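Local coordinates for protein enoyl-CoA hydratase (Geobacillus kaustophilus, PDB 2PPY) that probably catalyses the hydration of enoyl-CoA thioesters in fatty acid beta-oxidation, at residues N30-L34 and E35-E39. Numbering follows the deposited sequence.
Sequences NSYDL and EFYKE
Tyr-32 (chi1 62°) and Asp-33 (chi1 54°) both hold CG between backbone N and carbonyl carbon, which sets the Tyr-32 ring beside Tyr-37 and brings the Asp-33 carboxylate up to the first turn of the helix that follows. Tyr-32 presents one ring face to the edge of Tyr-37. The pair is T-shaped, with planes at 86° and Tyr-37 CE2 3.4 Å from Tyr-32 CE2. Phe-36 meets the base of the same side chain, Phe-36 CD2 lying 3.2 Å from Tyr-32 CB. Asp-33 is the N-cap of helix 34-48, which follows strand 19-24 in the crotonase-like fold. Asp-33 OD1 accepts from Phe-36 N at 2.8 Å, nearly along the C-O axis, and so satisfies an amide of the first turn. Leu-34 O takes Lys-38 N at 3.0 Å, a regular helical bond. Lys-38 NZ forms a salt bridge with Glu-35 OE1 at 3.4 Å, its hydrogen bond weak. An alanine in place of Tyr-32 would probably leave the edge of Tyr-37 without its aromatic partner and open a gap where the ring stood. A water lies 2.8 Å from Tyr-32 OH. Met-119 of helix 115-121 touches both Phe-36 and Tyr-37, while Cys-90, Thr-93 and Leu-94 of helix 80-99 pack on Tyr-37.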
loop_
_atom_site.group_PDB
_atom_site.type_symbol
_atom_site.label_atom_id
_atom_site.label_comp_id
_atom_site.label_asym_id
_atom_site.label_seq_id
_atom_site.Cartn_x
_atom_site.Cartn_y
_atom_site.Cartn_z
ATOM N N ASN A 30 0.976 -24.959 -28.407
ATOM C CA ASN A 30 0.627 -23.552 -28.290
ATOM C C ASN A 30 1.733 -22.730 -27.636
ATOM O O ASN A 30 1.455 -21.850 -26.817
ATOM C CB ASN A 30 -0.684 -23.357 -27.517
ATOM C CG ASN A 30 -1.909 -23.522 -28.398
ATOM O OD1 ASN A 30 -1.919 -23.093 -29.551
ATOM N ND2 ASN A 30 -2.955 -24.128 -27.852
ATOM N N SER A 31 2.986 -23.028 -27.981
ATOM C CA SER A 31 4.121 -22.263 -27.462
ATOM C C SER A 31 4.108 -20.959 -28.247
ATOM O O SER A 31 4.221 -20.965 -29.472
ATOM C CB SER A 31 5.430 -23.010 -27.705
ATOM O OG SER A 31 5.500 -24.155 -26.878
ATOM N N TYR A 32 3.980 -19.842 -27.540
ATOM C CA TYR A 32 3.874 -18.539 -28.191
ATOM C C TYR A 32 5.141 -17.719 -28.369
ATOM O O TYR A 32 6.188 -18.020 -27.795
ATOM C CB TYR A 32 2.853 -17.686 -27.437
ATOM C CG TYR A 32 3.240 -17.418 -25.998
ATOM C CD1 TYR A 32 2.728 -18.193 -24.955
ATOM C CD2 TYR A 32 4.140 -16.401 -25.682
ATOM C CE1 TYR A 32 3.108 -17.954 -23.626
ATOM C CE2 TYR A 32 4.525 -16.158 -24.361
ATOM C CZ TYR A 32 4.006 -16.936 -23.342
ATOM O OH TYR A 32 4.403 -16.699 -22.049
ATOM N N ASP A 33 5.012 -16.667 -29.174
ATOM C CA ASP A 33 6.096 -15.726 -29.448
ATOM C C ASP A 33 5.519 -14.317 -29.299
ATOM O O ASP A 33 4.410 -14.151 -28.795
ATOM C CB ASP A 33 6.645 -15.909 -30.866
ATOM C CG ASP A 33 5.562 -15.836 -31.927
ATOM O OD1 ASP A 33 4.509 -15.211 -31.680
ATOM O OD2 ASP A 33 5.771 -16.399 -33.019
ATOM N N LEU A 34 6.256 -13.306 -29.748
ATOM C CA LEU A 34 5.785 -11.931 -29.632
ATOM C C LEU A 34 4.558 -11.673 -30.492
ATOM O O LEU A 34 3.615 -11.020 -30.054
ATOM C CB LEU A 34 6.896 -10.939 -30.009
ATOM C CG LEU A 34 6.505 -9.452 -29.979
ATOM C CD1 LEU A 34 5.897 -9.100 -28.624
ATOM C CD2 LEU A 34 7.728 -8.586 -30.257
ATOM N N GLU A 35 4.569 -12.189 -31.716
ATOM C CA GLU A 35 3.452 -11.993 -32.626
ATOM C C GLU A 35 2.139 -12.521 -32.040
ATOM O O GLU A 35 1.079 -11.931 -32.251
ATOM C CB GLU A 35 3.749 -12.669 -33.968
ATOM C CG GLU A 35 2.807 -12.275 -35.089
ATOM C CD GLU A 35 2.777 -10.776 -35.334
ATOM O OE1 GLU A 35 3.860 -10.174 -35.517
ATOM O OE2 GLU A 35 1.666 -10.203 -35.349
ATOM N N PHE A 36 2.199 -13.630 -31.308
ATOM C CA PHE A 36 0.984 -14.168 -30.709
ATOM C C PHE A 36 0.375 -13.149 -29.761
ATOM O O PHE A 36 -0.817 -12.853 -29.836
ATOM C CB PHE A 36 1.252 -15.443 -29.908
ATOM C CG PHE A 36 0.141 -15.777 -28.945
ATOM C CD1 PHE A 36 -1.113 -16.157 -29.416
ATOM C CD2 PHE A 36 0.328 -15.648 -27.571
ATOM C CE1 PHE A 36 -2.174 -16.390 -28.530
ATOM C CE2 PHE A 36 -0.726 -15.878 -26.677
ATOM C CZ PHE A 36 -1.977 -16.252 -27.160
ATOM N N TYR A 37 1.199 -12.625 -28.857
ATOM C CA TYR A 37 0.725 -11.646 -27.889
ATOM C C TYR A 37 0.252 -10.358 -28.533
ATOM O O TYR A 37 -0.633 -9.687 -28.004
ATOM C CB TYR A 37 1.800 -11.374 -26.837
ATOM C CG TYR A 37 1.517 -12.106 -25.541
ATOM C CD1 TYR A 37 0.484 -11.688 -24.700
ATOM C CD2 TYR A 37 2.234 -13.250 -25.186
ATOM C CE1 TYR A 37 0.170 -12.390 -23.536
ATOM C CE2 TYR A 37 1.927 -13.961 -24.022
ATOM C CZ TYR A 37 0.893 -13.523 -23.202
ATOM O OH TYR A 37 0.588 -14.209 -22.048
ATOM N N LYS A 38 0.827 -10.016 -29.682
ATOM C CA LYS A 38 0.403 -8.813 -30.382
ATOM C C LYS A 38 -1.028 -9.041 -30.868
ATOM O O LYS A 38 -1.846 -8.125 -30.858
ATOM C CB LYS A 38 1.350 -8.514 -31.551
ATOM C CG LYS A 38 2.740 -8.100 -31.083
ATOM C CD LYS A 38 3.771 -8.091 -32.198
ATOM C CE LYS A 38 3.463 -7.055 -33.257
ATOM N NZ LYS A 38 4.527 -7.042 -34.300
ATOM N N GLU A 39 -1.333 -10.276 -31.262
ATOM C CA GLU A 39 -2.677 -10.611 -31.721
ATOM C C GLU A 39 -3.637 -10.723 -30.537
ATOM O O GLU A 39 -4.778 -10.271 -30.613
ATOM C CB GLU A 39 -2.680 -11.930 -32.500
ATOM C CG GLU A 39 -1.793 -11.944 -33.742
ATOM C CD GLU A 39 -2.168 -13.055 -34.711
ATOM O OE1 GLU A 39 -2.377 -14.198 -34.256
ATOM O OE2 GLU A 39 -2.254 -12.789 -35.928
HETATM O O HOH W 1 2.031 -15.758 -20.828
#